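Local coordinates for DNA mismatch repair protein MutS (Thermus aquaticus, PDB 1EWQ) that recognises and binds mismatched DNA in the repair of replication errors and has a weak ATPase activity, at residues C[320-325]-C[360-365]; C[373-378]-C[514-519]. One frame throughout, in Å; residues are numbered along the deposited sequence.

Both contacts lie in the helical MutS domain III, on the same side of the chain's centre, with their centres about 17 Å apart. Contact 1 pairs helix 316-326 with helix 346-366. Contact 2 then joins the turn leading into helix 376-385 to the first turns of helix 514-540, across 135 intervening residues. Helix 346-366 is followed, after a short connection, by the 373-378 segment, where Arg363 NH1 packs 3.4 Å from Asp374 CB. Leu362 of contact 1 also touches Leu524 of helix 514-540, so the two contacts are neighbouring parts of one bundle. Their nearest atoms are about 35 and 32 Å from the bound DNA, so both join helices of the domain far from the DNA.

Contact 1: residues C[320-325]-C[360-365]; sequences EGVRRL and PELRAL
Leu325 and Leu365 each carry CG anti to the carbonyl carbon and beside the backbone N (chi1 -70° and -75°), which sends their branches into the gap between helices 316-326 and 346-366. There they meet tip to tip, CD1 of Leu325 lying only 3.4 Å from CD1 of Leu365, a tight fit for two methyl groups. Leu362 runs alongside Leu325 the other way, its CD2 packing 3.6 Å from Leu325 CB. The same methyl reaches Val322, whose side chain it meets at about a right angle, with Val322 CG1 and Leu362 CD2 4.2 Å apart. Gly321 suits its place because a beta carbon would point toward the other helix and crowd Leu365 CD1, which instead lies 4.0 Å from Gly321 C. At this exposed edge Glu361 lays CB and its carboxylate oxygen OE1 against Leu325, with OE1 3.6 Å from Leu325 CD2. Cutting Leu325 back to an alanine is likely to leave Leu365 CD1 and Leu362 CD2 without their main partner across the interface and open a gap between the helices. The two short segments run antiparallel (169°) with their axes 10.1 Å apart. Leu325 also touches Ile358, one turn earlier on helix 346-366, extending the apolar seam. With branched aliphatic groups facing one another, the attraction rests on shape and the exclusion of water, not on directional polar bonds.

Contact 2: residues C[373-378]-C[514-519]; sequences PDLSPL and AEALRE
Asp374 OD2, on the residue between the contacting Pro373 and Leu375, accepts two bonds from Ser376: one from OG at 2.9 Å, on the syn side, and one from the backbone N at 3.0 Å, on the anti side. Both donors come from the same face of the carboxylate, and the hydrogen bond from the backbone N is nearly straight (N-H...O 168°). This Asx turn shapes the chain just where Leu375, the N-cap residue, starts helix 376-385. The turn, held by these bonds, probably helps set Pro373 and Leu375 against helix 514-540. The compact proline ring lies against CG and the carboxylate end of Glu519 alike, Pro373 CG being 3.6 Å from both CG and OE1 of that extended side chain, which crosses it at a slant. Ala516, small enough to let the loop come close, receives Leu375 CD2 3.8 Å from its CB. The other branch, Leu375 CD1, lies 3.7 Å from Leu517 CD1. Although Leu517 leaves its backbone heading away from the turn, an uncommon chi1 of -95° helps carry its tip back to this meeting. Leu378, three residues after Leu375, comes up more loosely, its CD1 4.4 Å from Leu517 CD1. Helix 346-366 adds Leu356, which touches Leu375 and Leu378, and Leu352, which touches Leu517. Leu339 of helix 332-340 also packs on Leu517, while Arg518 forms a salt bridge to Glu340, so helix 514-540 begins between helices 332-340, 346-366 and 376-385.

Contact 1: residues C[320-325]-C[360-365]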
loop_
_atom_site.group_PDB
_atom_site.type_symbol
_atom_site.label_atom_id
_atom_site.label_comp_id
_atom_site.label_asym_id
_atom_site.label_seq_id
_atom_site.Cartn_x
_atom_site.Cartn_y
_atom_site.Cartn_z
ATOM N N GLU C 320 38.073 -4.747 -10.298
ATOM C CA GLU C 320 37.240 -5.894 -9.955
ATOM C C GLU C 320 37.713 -6.536 -8.647
ATOM O O GLU C 320 36.905 -7.049 -7.862
ATOM C CB GLU C 320 37.259 -6.925 -11.094
ATOM C CG GLU C 320 36.729 -6.397 -12.437
ATOM C CD GLU C 320 35.279 -5.938 -12.355
ATOM O OE1 GLU C 320 34.508 -6.533 -11.564
ATOM O OE2 GLU C 320 34.913 -4.994 -13.089
ATOM N N GLY C 321 39.022 -6.503 -8.417
ATOM C CA GLY C 321 39.571 -7.069 -7.199
ATOM C C GLY C 321 39.073 -6.319 -5.979
ATOM O O GLY C 321 38.620 -6.924 -5.000
ATOM N N VAL C 322 39.157 -4.995 -6.035
ATOM C CA VAL C 322 38.703 -4.159 -4.928
ATOM C C VAL C 322 37.210 -4.388 -4.673
ATOM O O VAL C 322 36.793 -4.568 -3.525
ATOM C CB VAL C 322 38.978 -2.663 -5.224
ATOM C CG1 VAL C 322 38.209 -1.775 -4.264
ATOM C CG2 VAL C 322 40.466 -2.391 -5.098
ATOM N N ARG C 323 36.421 -4.403 -5.747
ATOM C CA ARG C 323 34.979 -4.615 -5.653
ATOM C C ARG C 323 34.645 -5.995 -5.063
ATOM O O ARG C 323 33.680 -6.146 -4.312
ATOM C CB ARG C 323 34.329 -4.433 -7.042
ATOM C CG ARG C 323 34.300 -2.970 -7.526
ATOM C CD ARG C 323 33.841 -2.810 -8.982
ATOM N NE ARG C 323 32.514 -3.374 -9.224
ATOM C CZ ARG C 323 31.385 -2.904 -8.698
ATOM N NH1 ARG C 323 31.411 -1.845 -7.895
ATOM N NH2 ARG C 323 30.227 -3.504 -8.958
ATOM N N ARG C 324 35.453 -6.996 -5.400
ATOM C CA ARG C 324 35.258 -8.349 -4.886
ATOM C C ARG C 324 35.428 -8.302 -3.370
ATOM O O ARG C 324 34.601 -8.823 -2.620
ATOM C CB ARG C 324 36.319 -9.301 -5.469
ATOM C CG ARG C 324 35.776 -10.569 -6.107
ATOM C CD ARG C 324 36.876 -11.629 -6.255
ATOM N NE ARG C 324 38.043 -11.114 -6.965
ATOM C CZ ARG C 324 38.042 -10.739 -8.244
ATOM N NH1 ARG C 324 36.934 -10.829 -8.973
ATOM N NH2 ARG C 324 39.149 -10.245 -8.789
ATOM N N LEU C 325 36.512 -7.668 -2.926
ATOM C CA LEU C 325 36.803 -7.569 -1.497
ATOM C C LEU C 325 35.781 -6.723 -0.741
ATOM O O LEU C 325 35.342 -7.115 0.343
ATOM C CB LEU C 325 38.226 -7.025 -1.279
ATOM C CG LEU C 325 39.330 -8.025 -1.674
ATOM C CD1 LEU C 325 40.680 -7.333 -1.758
ATOM C CD2 LEU C 325 39.366 -9.179 -0.663
ATOM N N PRO C 360 43.485 -5.883 5.364
ATOM C CA PRO C 360 44.858 -6.114 4.901
ATOM C C PRO C 360 44.958 -6.530 3.434
ATOM O O PRO C 360 45.947 -6.236 2.769
ATOM C CB PRO C 360 45.372 -7.185 5.859
ATOM C CG PRO C 360 44.128 -7.878 6.310
ATOM C CD PRO C 360 43.166 -6.752 6.507
ATOM N N GLU C 361 43.932 -7.209 2.929
ATOM C CA GLU C 361 43.925 -7.633 1.533
ATOM C C GLU C 361 43.731 -6.416 0.620
ATOM O O GLU C 361 44.365 -6.305 -0.429
ATOM C CB GLU C 361 42.809 -8.654 1.297
ATOM C CG GLU C 361 42.911 -9.904 2.166
ATOM C CD GLU C 361 41.807 -10.909 1.874
ATOM O OE1 GLU C 361 41.788 -11.478 0.759
ATOM O OE2 GLU C 361 40.951 -11.122 2.759
ATOM N N LEU C 362 42.846 -5.509 1.023
ATOM C CA LEU C 362 42.601 -4.293 0.252
ATOM C C LEU C 362 43.863 -3.446 0.293
ATOM O O LEU C 362 44.295 -2.903 -0.721
ATOM C CB LEU C 362 41.448 -3.490 0.853
ATOM C CG LEU C 362 40.021 -3.956 0.588
ATOM C CD1 LEU C 362 39.077 -3.208 1.507
ATOM C CD2 LEU C 362 39.665 -3.725 -0.871
ATOM N N ARG C 363 44.450 -3.340 1.482
ATOM C CA ARG C 363 45.665 -2.558 1.652
ATOM C C ARG C 363 46.737 -3.077 0.697
ATOM O O ARG C 363 47.505 -2.303 0.135
ATOM C CB ARG C 363 46.159 -2.634 3.101
ATOM C CG ARG C 363 47.230 -1.608 3.412
ATOM C CD ARG C 363 47.378 -1.346 4.906
ATOM N NE ARG C 363 47.866 0.016 5.132
ATOM C CZ ARG C 363 48.264 0.500 6.305
ATOM N NH1 ARG C 363 48.247 -0.259 7.391
ATOM N NH2 ARG C 363 48.665 1.759 6.392
ATOM N N ALA C 364 46.768 -4.390 0.506
ATOM C CA ALA C 364 47.743 -5.001 -0.387
ATOM C C ALA C 364 47.504 -4.608 -1.844
ATOM O O ALA C 364 48.451 -4.457 -2.612
ATOM C CB ALA C 364 47.700 -6.515 -0.244
ATOM N N LEU C 365 46.238 -4.443 -2.221
ATOM C CA LEU C 365 45.891 -4.080 -3.598
ATOM C C LEU C 365 46.068 -2.599 -3.903
ATOM O O LEU C 365 46.604 -2.234 -4.944
ATOM C CB LEU C 365 44.447 -4.475 -3.908
ATOM C CG LEU C 365 44.142 -5.952 -4.135
ATOM C CD1 LEU C 365 42.639 -6.144 -4.235
ATOM C CD2 LEU C 365 44.825 -6.429 -5.403
#

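Contact 2: residues C[373-378]-C[514-519]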
loop_
_atom_site.group_PDB
_atom_site.type_symbol
_atom_site.label_atom_id
_atom_site.label_comp_id
_atom_site.label_asym_id
_atom_site.label_seq_id
_atom_site.Cartn_x
_atom_site.Cartn_y
_atom_site.Cartn_z
ATOM N N PRO C 373 44.072 2.421 7.912
ATOM C CA PRO C 373 44.580 2.113 9.254
ATOM C C PRO C 373 44.951 0.644 9.418
ATOM O O PRO C 373 44.320 -0.230 8.826
ATOM C CB PRO C 373 43.410 2.484 10.161
ATOM C CG PRO C 373 42.701 3.558 9.384
ATOM C CD PRO C 373 42.729 3.020 7.982
ATOM N N ASP C 374 45.986 0.378 10.208
ATOM C CA ASP C 374 46.384 -0.998 10.480
ATOM C C ASP C 374 45.671 -1.367 11.772
ATOM O O ASP C 374 45.934 -0.785 12.825
ATOM C CB ASP C 374 47.895 -1.133 10.682
ATOM C CG ASP C 374 48.317 -2.570 11.004
ATOM O OD1 ASP C 374 49.524 -2.803 11.233
ATOM O OD2 ASP C 374 47.448 -3.474 11.026
ATOM N N LEU C 375 44.759 -2.324 11.682
ATOM C CA LEU C 375 43.994 -2.760 12.835
ATOM C C LEU C 375 44.194 -4.247 13.093
ATOM O O LEU C 375 43.368 -4.889 13.741
ATOM C CB LEU C 375 42.513 -2.461 12.600
ATOM C CG LEU C 375 42.159 -0.972 12.596
ATOM C CD1 LEU C 375 40.773 -0.749 12.028
ATOM C CD2 LEU C 375 42.258 -0.449 14.009
ATOM N N SER C 376 45.295 -4.796 12.588
ATOM C CA SER C 376 45.558 -6.216 12.779
ATOM C C SER C 376 45.550 -6.593 14.258
ATOM O O SER C 376 45.092 -7.672 14.618
ATOM C CB SER C 376 46.881 -6.628 12.115
ATOM O OG SER C 376 47.960 -5.835 12.558
ATOM N N PRO C 377 46.039 -5.706 15.142
ATOM C CA PRO C 377 46.009 -6.105 16.554
ATOM C C PRO C 377 44.593 -6.348 17.104
ATOM O O PRO C 377 44.389 -7.259 17.904
ATOM C CB PRO C 377 46.756 -4.964 17.259
ATOM C CG PRO C 377 46.623 -3.811 16.321
ATOM C CD PRO C 377 46.759 -4.434 14.967
ATOM N N LEU C 378 43.623 -5.549 16.666
ATOM C CA LEU C 378 42.232 -5.700 17.106
ATOM C C LEU C 378 41.666 -6.969 16.458
ATOM O O LEU C 378 40.929 -7.741 17.080
ATOM C CB LEU C 378 41.402 -4.490 16.657
ATOM C CG LEU C 378 40.053 -4.180 17.327
ATOM C CD1 LEU C 378 39.197 -3.374 16.364
ATOM C CD2 LEU C 378 39.327 -5.447 17.707
ATOM N N ALA C 514 37.254 2.810 17.708
ATOM C CA ALA C 514 36.118 3.411 17.009
ATOM C C ALA C 514 36.529 4.448 15.953
ATOM O O ALA C 514 36.028 4.440 14.835
ATOM C CB ALA C 514 35.159 4.045 18.020
ATOM N N GLU C 515 37.454 5.328 16.310
ATOM C CA GLU C 515 37.900 6.357 15.384
ATOM C C GLU C 515 38.628 5.779 14.159
ATOM O O GLU C 515 38.424 6.246 13.036
ATOM C CB GLU C 515 38.792 7.355 16.131
ATOM C CG GLU C 515 38.697 8.773 15.600
ATOM C CD GLU C 515 37.254 9.219 15.393
ATOM O OE1 GLU C 515 36.435 9.058 16.329
ATOM O OE2 GLU C 515 36.944 9.738 14.294
ATOM N N ALA C 516 39.472 4.770 14.366
ATOM C CA ALA C 516 40.191 4.166 13.245
ATOM C C ALA C 516 39.172 3.479 12.338
ATOM O O ALA C 516 39.320 3.455 11.118
ATOM C CB ALA C 516 41.235 3.152 13.747
ATOM N N LEU C 517 38.128 2.928 12.942
ATOM C CA LEU C 517 37.083 2.272 12.176
ATOM C C LEU C 517 36.402 3.287 11.265
ATOM O O LEU C 517 36.228 3.030 10.089
ATOM C CB LEU C 517 36.059 1.634 13.111
ATOM C CG LEU C 517 36.258 0.153 13.442
ATOM C CD1 LEU C 517 37.680 -0.103 13.856
ATOM C CD2 LEU C 517 35.282 -0.254 14.549
ATOM N N ARG C 518 36.017 4.437 11.811
ATOM C CA ARG C 518 35.372 5.472 11.006
ATOM C C ARG C 518 36.276 5.872 9.837
ATOM O O ARG C 518 35.844 5.937 8.689
ATOM C CB ARG C 518 35.078 6.707 11.856
ATOM C CG ARG C 518 33.992 6.510 12.902
ATOM C CD ARG C 518 33.699 7.808 13.676
ATOM N NE ARG C 518 32.550 7.644 14.557
ATOM C CZ ARG C 518 31.289 7.649 14.138
ATOM N NH1 ARG C 518 31.005 7.824 12.845
ATOM N NH2 ARG C 518 30.305 7.455 15.010
ATOM N N GLU C 519 37.534 6.141 10.159
ATOM C CA GLU C 519 38.553 6.535 9.194
ATOM C C GLU C 519 38.694 5.509 8.069
ATOM O O GLU C 519 38.723 5.871 6.892
ATOM C CB GLU C 519 39.878 6.722 9.946
ATOM C CG GLU C 519 41.131 6.738 9.108
ATOM C CD GLU C 519 42.351 7.159 9.922
ATOM O OE1 GLU C 519 42.472 6.739 11.105
ATOM O OE2 GLU C 519 43.194 7.908 9.372
#